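Local coordinates for sensor protein (Vibrio cholerae, PDB 3BY9) that is the periplasmic sensor domain of the histidine kinase DctB, which binds C4-dicarboxylates such as succinate and probably signals by ATP-dependent histidine phosphorylation, at residues A[33-36]-A[37-40]; A[151-154]-A[155-159]. All blocks are in the same frame, centred on the assembly; numbering follows the deposited sequence.

How the contacts relate
Both contacts are local, each a short helix with the residues that flank it, and they lie in series along the chain, their centres 25 Å apart. Contact 1 sits far from the centre of the chain, packed against the five-stranded sheet whose strands carry the succinate-binding residues Y131 and K149; contact 2 lies nearer the middle, where the chain passes from that sheet toward the four-stranded one. Each mixes buried apolar residues with exposed ones, and both use strand 128-138 as a neighbour. Their chemistry differs: calcium closes the C-terminal end of helix 33-38, whereas an aspartate carboxylate caps the N-terminal end of helix 153-157 without any metal.

Contact 1: residues A[33-36]-A[37-40]; sequences IPHL and ISKD. With CA (calcium ion), chain C.
L36 and D40 meet through a calcium ion. The backbone oxygen L36 O binds the metal at 2.4 Å, and one carboxylate oxygen, D40 OD1, binds it at 2.3 Å. D40 OD2 points off to another partner, the hydroxyl of Y62, so the carboxylate is monodentate and its second oxygen helps to fix its rotation. Two waters add to the coordination. Water 1 is also held by the backbone: it donates to H35 O at 2.8 Å and accepts from K39 N at 3.0 Å, linking the last turn of the helix to the residue before D40.

Behind that water, H35 O carries much of the load. It also takes S38 N, from above its carbonyl plane, and S38 OG at 2.9 Å, tilted 23° from that plane on the same face. S38 reaches back because OG sits between its own backbone N and carbonyl carbon (chi1 66°). The hydroxyl also lies in the plane of the H35 ring, at its edge, 4.0 Å from H35 CD2. One residue earlier, I37 N donates to I33 O at 3.1 Å, while I37 CG1 comes within 3.5 Å of that same oxygen. The L36 and I37 side chains cross at about a right angle.

D40 immediately precedes helix 41-48, so the ion ties the end of helix 33-38 to the start of the next one. Helix 33-38 lies on the five-stranded sheet: P34 packs on Y132, Y134 and V148, the H35 ring stacks on Y134, and the K39 amine bonds I137 O. I33 and I37 wedge between strand 141-150 and helix 53-70, touching V148 and I146 on one and I70, L63 and Y62 on the other.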
loop_
_atom_site.group_PDB
_atom_site.type_symbol
_atom_site.label_atom_id
_atom_site.label_comp_id
_atom_site.label_asym_id
_atom_site.label_seq_id
_atom_site.Cartn_x
_atom_site.Cartn_y
_atom_site.Cartn_z
ATOM N N ILE A 33 6.776 -6.150 -12.521
ATOM C CA ILE A 33 6.245 -7.468 -12.896
ATOM C C ILE A 33 4.957 -7.410 -13.717
ATOM O O ILE A 33 4.797 -8.190 -14.661
ATOM C CB ILE A 33 6.067 -8.393 -11.645
ATOM C CG1 ILE A 33 7.424 -8.558 -10.897
ATOM C CG2 ILE A 33 5.508 -9.760 -12.082
ATOM C CD1 ILE A 33 8.559 -9.198 -11.782
ATOM N N PRO A 34 4.023 -6.506 -13.394
ATOM C CA PRO A 34 2.796 -6.471 -14.211
ATOM C C PRO A 34 3.147 -6.207 -15.683
ATOM O O PRO A 34 2.643 -6.888 -16.566
ATOM C CB PRO A 34 1.996 -5.336 -13.581
ATOM C CG PRO A 34 2.346 -5.491 -12.091
ATOM C CD PRO A 34 3.862 -5.743 -12.128
ATOM N N HIS A 35 4.045 -5.255 -15.953
ATOM C CA HIS A 35 4.381 -4.982 -17.367
ATOM C C HIS A 35 5.037 -6.253 -17.960
ATOM O O HIS A 35 4.687 -6.682 -19.056
ATOM C CB HIS A 35 5.342 -3.791 -17.462
ATOM C CG HIS A 35 5.714 -3.415 -18.881
ATOM N ND1 HIS A 35 6.840 -2.691 -19.182
ATOM C CD2 HIS A 35 5.075 -3.636 -20.061
ATOM C CE1 HIS A 35 6.880 -2.469 -20.493
ATOM N NE2 HIS A 35 5.823 -3.033 -21.048
ATOM N N LEU A 36 5.946 -6.883 -17.196
ATOM C CA LEU A 36 6.662 -8.059 -17.672
ATOM C C LEU A 36 5.751 -9.154 -18.197
ATOM O O LEU A 36 6.026 -9.709 -19.273
ATOM C CB LEU A 36 7.554 -8.624 -16.534
ATOM C CG LEU A 36 8.106 -10.042 -16.757
ATOM C CD1 LEU A 36 9.064 -10.021 -17.930
ATOM C CD2 LEU A 36 8.833 -10.559 -15.523
ATOM N N ILE A 37 4.667 -9.438 -17.476
ATOM C CA ILE A 37 3.808 -10.531 -17.901
ATOM C C ILE A 37 2.573 -10.108 -18.638
ATOM O O ILE A 37 1.855 -10.963 -19.180
ATOM C CB ILE A 37 3.348 -11.441 -16.705
ATOM C CG1 ILE A 37 2.513 -10.642 -15.673
ATOM C CG2 ILE A 37 4.598 -11.997 -15.952
ATOM C CD1 ILE A 37 1.880 -11.528 -14.571
ATOM N N SER A 38 2.347 -8.805 -18.713
ATOM C CA SER A 38 1.082 -8.306 -19.254
ATOM C C SER A 38 0.686 -8.800 -20.622
ATOM O O SER A 38 -0.504 -9.106 -20.852
ATOM C CB SER A 38 1.071 -6.767 -19.244
ATOM O OG SER A 38 2.041 -6.229 -20.126
ATOM N N LYS A 39 1.651 -8.888 -21.534
ATOM C CA LYS A 39 1.291 -9.324 -22.908
ATOM C C LYS A 39 1.526 -10.823 -23.135
ATOM O O LYS A 39 1.385 -11.329 -24.256
ATOM C CB LYS A 39 2.116 -8.523 -23.950
ATOM C CG LYS A 39 1.550 -7.109 -24.131
ATOM C CD LYS A 39 2.248 -6.301 -25.233
ATOM C CE LYS A 39 2.197 -6.958 -26.623
ATOM N NZ LYS A 39 0.813 -7.212 -27.145
ATOM N N ASP A 40 1.872 -11.529 -22.071
ATOM C CA ASP A 40 2.154 -12.952 -22.214
ATOM C C ASP A 40 0.956 -13.696 -22.770
ATOM O O ASP A 40 -0.202 -13.427 -22.381
ATOM C CB ASP A 40 2.532 -13.573 -20.854
ATOM C CG ASP A 40 3.883 -13.078 -20.353
ATOM O OD1 ASP A 40 4.470 -12.192 -21.026
ATOM O OD2 ASP A 40 4.359 -13.593 -19.309
HETATM CA CA CA C . 5.857 -10.385 -21.544
HETATM O O HOH W 1 4.629 -8.270 -21.352
HETATM O O HOH W 2 7.691 -12.067 -21.259
#

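Contact 2: residues A[151-154]-A[155-159]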
loop_
_atom_site.group_PDB
_atom_site.type_symbol
_atom_site.label_atom_id
_atom_site.label_comp_id
_atom_site.label_asym_id
_atom_site.label_seq_id
_atom_site.Cartn_x
_atom_site.Cartn_y
_atom_site.Cartn_z
ATOM N N ASP A 151 2.714 -8.129 -0.076
ATOM C CA ASP A 151 2.457 -8.098 1.368
ATOM C C ASP A 151 3.435 -7.047 1.888
ATOM O O ASP A 151 4.517 -6.869 1.318
ATOM C CB ASP A 151 2.804 -9.486 1.932
ATOM C CG ASP A 151 2.612 -9.591 3.423
ATOM O OD1 ASP A 151 1.441 -9.635 3.875
ATOM O OD2 ASP A 151 3.643 -9.638 4.141
ATOM N N LEU A 152 3.071 -6.401 2.986
ATOM C CA LEU A 152 3.911 -5.334 3.571
ATOM C C LEU A 152 4.909 -5.774 4.625
ATOM O O LEU A 152 5.674 -4.948 5.132
ATOM C CB LEU A 152 3.024 -4.313 4.217
ATOM C CG LEU A 152 1.973 -3.786 3.252
ATOM C CD1 LEU A 152 1.132 -2.766 3.967
ATOM C CD2 LEU A 152 2.642 -3.158 2.041
ATOM N N SER A 153 4.908 -7.044 4.994
ATOM C CA SER A 153 5.827 -7.496 6.056
ATOM C C SER A 153 7.294 -7.227 5.843
ATOM O O SER A 153 7.975 -6.803 6.774
ATOM C CB SER A 153 5.655 -9.001 6.314
ATOM O OG SER A 153 4.320 -9.253 6.709
ATOM N N ALA A 154 7.814 -7.472 4.643
ATOM C CA ALA A 154 9.244 -7.253 4.471
ATOM C C ALA A 154 9.596 -5.765 4.672
ATOM O O ALA A 154 10.695 -5.445 5.137
ATOM C CB ALA A 154 9.716 -7.765 3.081
ATOM N N ILE A 155 8.678 -4.859 4.324
ATOM C CA ILE A 155 8.958 -3.433 4.550
ATOM C C ILE A 155 8.928 -3.165 6.062
ATOM O O ILE A 155 9.894 -2.669 6.625
ATOM C CB ILE A 155 7.922 -2.507 3.860
ATOM C CG1 ILE A 155 8.146 -2.513 2.337
ATOM C CG2 ILE A 155 8.051 -1.049 4.378
ATOM C CD1 ILE A 155 7.191 -1.534 1.583
ATOM N N GLU A 156 7.816 -3.482 6.724
ATOM C CA GLU A 156 7.740 -3.211 8.157
ATOM C C GLU A 156 8.828 -3.896 8.955
ATOM O O GLU A 156 9.309 -3.348 9.947
ATOM C CB GLU A 156 6.358 -3.578 8.702
ATOM C CG GLU A 156 5.274 -2.620 8.211
ATOM C CD GLU A 156 3.885 -2.878 8.794
ATOM O OE1 GLU A 156 3.505 -4.062 9.007
ATOM O OE2 GLU A 156 3.139 -1.910 9.023
ATOM N N GLN A 157 9.235 -5.092 8.526
ATOM C CA GLN A 157 10.279 -5.828 9.237
ATOM C C GLN A 157 11.665 -5.201 9.099
ATOM O O GLN A 157 12.588 -5.531 9.861
ATOM C CB GLN A 157 10.293 -7.288 8.756
ATOM C CG GLN A 157 9.419 -8.258 9.590
ATOM C CD GLN A 157 7.958 -7.811 9.810
ATOM O OE1 GLN A 157 7.692 -6.759 10.397
ATOM N NE2 GLN A 157 7.011 -8.639 9.362
ATOM N N GLY A 158 11.811 -4.301 8.132
ATOM C CA GLY A 158 13.065 -3.598 7.918
ATOM C C GLY A 158 13.312 -2.501 8.949
ATOM O O GLY A 158 14.396 -1.907 8.994
ATOM N N TRP A 159 12.314 -2.194 9.768
ATOM C CA TRP A 159 12.509 -1.146 10.778
ATOM C C TRP A 159 13.082 -1.870 11.991
ATOM O O TRP A 159 12.363 -2.605 12.652
ATOM C CB TRP A 159 11.184 -0.513 11.204
ATOM C CG TRP A 159 11.456 0.645 12.131
ATOM C CD1 TRP A 159 11.390 0.651 13.490
ATOM C CD2 TRP A 159 11.896 1.938 11.740
ATOM N NE1 TRP A 159 11.762 1.885 13.985
ATOM C CE2 TRP A 159 12.079 2.698 12.932
ATOM C CE3 TRP A 159 12.151 2.536 10.510
ATOM C CZ2 TRP A 159 12.503 4.008 12.920
ATOM C CZ3 TRP A 159 12.582 3.859 10.497
ATOM C CH2 TRP A 159 12.753 4.583 11.704
HETATM O O HOH W 3 6.953 -5.831 2.105
#
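The carbonyl oxygen L152 O takes two backbone donors from the next turn. E156 N comes in at 3.0 Å and nearly straight (171° at the hydrogen), while I155 N adds a weak bond. S153 O accepts Q157 N in turn at 2.8 Å, so the single turn of helix 153-157 is held by consecutive i to i+4 bonds.

Its start is capped by D151. One carboxylate oxygen, D151 OD2, accepts both S153 OG at 2.7 Å, on its syn lone pair, and S153 N at 3.0 Å, from above the carboxylate plane. The bond to S153 N closes an Asx turn. Water 3 bridges D151 O to I155 N, giving that NH a second acceptor beside the weak one.

Q157 bends at chi2 (52°) and folds its amide back along the helix: Q157 CD lies 3.2 Å from S153 O, and Q157 NE2 rests 3.4 Å from S153 CB without a hydrogen bond to that carbonyl.

The turn joins strand 141-150 of the five-stranded sheet to the stretch leading into strand 165-169 of the other sheet. I155 packs into F19, I23 and T26 of the long helix 5-27, whose H22 also bonds A154 O; L152 lies on Y130 of strand 128-138, and the E156 carboxylate takes S178 N and makes a salt bridge with R128 of that strand.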